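Local coordinates for ferric iron-binding protein HitA (PDB 6IWF) that binds ferric iron and probably serves as the periplasmic solute-binding component of an iron uptake system, also implicated in gallium internalization, at residues A[237-240]-A[241-245]. Residues are numbered along the deposited sequence; the frame is centred on the assembly and turned at random.
Sequences HPRE and AQQFV
Ala-241 N donates to the carbonyl of His-237, the N-cap residue of helix 238-248, in a bond of 2.9 Å between Ala-241 N and His-237 O that closes the first turn. The methyl of Ala-241 comes down beside the same oxygen, with 3.4 Å from Ala-241 CB to His-237 O, and also touches Val-56 of strand 56-59. One residue on, Gln-242 N bonds to Pro-238 O at 3.0 Å. Pro-238, having no amide hydrogen to give, fits the first turn, where a helix has no acceptor for it. With CG set beside its own backbone N (chi1 -64°), the Gln-242 chain brings CG 3.2 Å from Pro-238 O; the bend at chi2 then turns the amide out of the helix, where OE1 accepts from Glu-78 N and NE2 donates to Lys-76 O, so both ends of this buried group are satisfied. Gln-243 N reaches Arg-239 O at 3.0 Å. The extended side chains of this pair cross at an angle, Gln-243 OE1 lying over one face of the Arg-239 guanidinium, 4.2 Å from Arg-239 NH1, with the two planes 79° apart. Phe-244 N continues the series on Glu-240 O at 2.9 Å, and its ring, directed inward, meets Phe-23 of helix 13-27 edge-to-face and touches Leu-5. Four successive i+4 to i bonds behind an N-cap residue mark the opening turns of an amphipathic alpha-helix, here packed against the parallel strands 4-9 and 56-59 of a periplasmic-binding-protein fold.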
ATOM      1  N   HIS A 237       5.256  22.538  14.445  1.00 15.88           N
ATOM      2  CA  HIS A 237       6.679  22.303  14.210  1.00 12.85           C
ATOM      3  C   HIS A 237       6.936  22.170  12.711  1.00 13.89           C
ATOM      4  O   HIS A 237       7.442  21.139  12.249  1.00 11.97           O
ATOM      5  CB  HIS A 237       7.135  21.052  14.957  1.00 14.08           C
ATOM      6  CG  HIS A 237       6.727  21.028  16.392  1.00 17.32           C
ATOM      7  ND1 HIS A 237       7.213  21.929  17.319  1.00 18.69           N
ATOM      8  CD2 HIS A 237       5.865  20.225  17.062  1.00 17.72           C
ATOM      9  CE1 HIS A 237       6.675  21.675  18.499  1.00 21.71           C
ATOM     10  NE2 HIS A 237       5.857  20.645  18.371  1.00 20.78           N
ATOM     11  N   PRO A 238       6.591  23.195  11.917  1.00 13.70           N
ATOM     12  CA  PRO A 238       6.660  23.020  10.456  1.00 12.03           C
ATOM     13  C   PRO A 238       8.053  22.695   9.945  1.00 14.09           C
ATOM     14  O   PRO A 238       8.194  21.801   9.101  1.00 13.43           O
ATOM     15  CB  PRO A 238       6.147  24.365   9.910  1.00 14.17           C
ATOM     16  CG  PRO A 238       6.366  25.344  11.020  1.00 13.62           C
ATOM     17  CD  PRO A 238       6.164  24.560  12.289  1.00 14.20           C
ATOM     18  N   ARG A 239       9.095  23.376  10.439  1.00 10.50           N
ATOM     19  CA  ARG A 239      10.442  23.091   9.949  1.00 11.67           C
ATOM     20  C   ARG A 239      10.842  21.653  10.248  1.00  8.40           C
ATOM     21  O   ARG A 239      11.389  20.959   9.382  1.00 11.79           O
ATOM     22  CB  ARG A 239      11.455  24.058  10.569  1.00 10.78           C
ATOM     23  CG  ARG A 239      12.881  23.853  10.086  1.00 12.22           C
ATOM     24  CD  ARG A 239      13.836  24.788  10.830  1.00 11.87           C
ATOM     25  NE  ARG A 239      15.221  24.624  10.399  1.00 17.95           N
ATOM     26  CZ  ARG A 239      16.134  23.917  11.064  1.00 19.29           C
ATOM     27  NH1 ARG A 239      15.814  23.305  12.195  1.00 17.65           N
ATOM     28  NH2 ARG A 239      17.372  23.826  10.592  1.00 22.87           N
ATOM     29  N   GLU A 240      10.548  21.185  11.458  1.00  9.14           N
ATOM     30  CA  GLU A 240      10.956  19.849  11.879  1.00  9.49           C
ATOM     31  C   GLU A 240      10.158  18.774  11.155  1.00 12.13           C
ATOM     32  O   GLU A 240      10.697  17.717  10.791  1.00  7.75           O
ATOM     33  CB  GLU A 240      10.779  19.728  13.387  1.00 14.05           C
ATOM     34  CG  GLU A 240      11.597  20.749  14.192  1.00 11.59           C
ATOM     35  CD  GLU A 240      10.862  22.061  14.511  1.00 20.25           C
ATOM     36  OE1 GLU A 240      10.029  22.538  13.700  1.00 13.43           O
ATOM     37  OE2 GLU A 240      11.145  22.637  15.592  1.00 21.46           O
ATOM     38  N   ALA A 241       8.868  19.034  10.931  1.00 10.64           N
ATOM     39  CA  ALA A 241       8.046  18.081  10.190  1.00 10.79           C
ATOM     40  C   ALA A 241       8.526  17.940   8.752  1.00  9.25           C
ATOM     41  O   ALA A 241       8.604  16.824   8.221  1.00  8.37           O
ATOM     42  CB  ALA A 241       6.583  18.523  10.233  1.00 10.95           C
ATOM     43  N   GLN A 242       8.842  19.063   8.095  1.00  8.33           N
ATOM     44  CA  GLN A 242       9.403  18.989   6.751  1.00  9.74           C
ATOM     45  C   GLN A 242      10.715  18.220   6.755  1.00 11.12           C
ATOM     46  O   GLN A 242      10.994  17.442   5.837  1.00 10.07           O
ATOM     47  CB  GLN A 242       9.617  20.388   6.177  1.00 11.88           C
ATOM     48  CG  GLN A 242       8.333  21.182   5.983  1.00 12.55           C
ATOM     49  CD  GLN A 242       7.648  20.909   4.649  1.00 11.78           C
ATOM     50  OE1 GLN A 242       8.222  20.302   3.736  1.00 12.36           O
ATOM     51  NE2 GLN A 242       6.415  21.372   4.530  1.00 11.39           N
ATOM     52  N   GLN A 243      11.533  18.430   7.784  1.00 11.75           N
ATOM     53  CA  GLN A 243      12.781  17.683   7.902  1.00 10.35           C
ATOM     54  C   GLN A 243      12.519  16.187   7.996  1.00 11.95           C
ATOM     55  O   GLN A 243      13.257  15.376   7.413  1.00 11.15           O
ATOM     56  CB  GLN A 243      13.536  18.171   9.137  1.00 12.29           C
ATOM     57  CG  GLN A 243      14.910  17.619   9.320  1.00 21.27           C
ATOM     58  CD  GLN A 243      15.613  18.308  10.469  1.00 25.95           C
ATOM     59  OE1 GLN A 243      15.221  19.403  10.875  1.00 24.30           O
ATOM     60  NE2 GLN A 243      16.646  17.665  11.011  1.00 33.07           N
ATOM     61  N   PHE A 244      11.487  15.803   8.748  1.00  9.31           N
ATOM     62  CA  PHE A 244      11.175  14.389   8.916  1.00  8.52           C
ATOM     63  C   PHE A 244      10.790  13.739   7.589  1.00 10.58           C
ATOM     64  O   PHE A 244      11.284  12.656   7.255  1.00  8.86           O
ATOM     65  CB  PHE A 244      10.060  14.215   9.945  1.00  7.77           C
ATOM     66  CG  PHE A 244       9.763  12.787  10.252  1.00 10.35           C
ATOM     67  CD1 PHE A 244       8.851  12.062   9.479  1.00 11.44           C
ATOM     68  CD2 PHE A 244      10.427  12.139  11.284  1.00 11.97           C
ATOM     69  CE1 PHE A 244       8.600  10.722   9.751  1.00  8.53           C
ATOM     70  CE2 PHE A 244      10.175  10.803  11.561  1.00 15.81           C
ATOM     71  CZ  PHE A 244       9.256  10.098  10.799  1.00 13.02           C
ATOM     72  N   VAL A 245       9.892  14.372   6.829  1.00  8.86           N
ATOM     73  CA  VAL A 245       9.458  13.766   5.569  1.00  6.85           C
ATOM     74  C   VAL A 245      10.623  13.703   4.588  1.00  8.66           C
ATOM     75  O   VAL A 245      10.810  12.700   3.889  1.00  8.54           O
ATOM     76  CB  VAL A 245       8.250  14.514   4.973  1.00  6.52           C
ATOM     77  CG1 VAL A 245       7.935  13.967   3.594  1.00  7.53           C
ATOM     78  CG2 VAL A 245       7.037  14.323   5.865  1.00  5.48           C
TER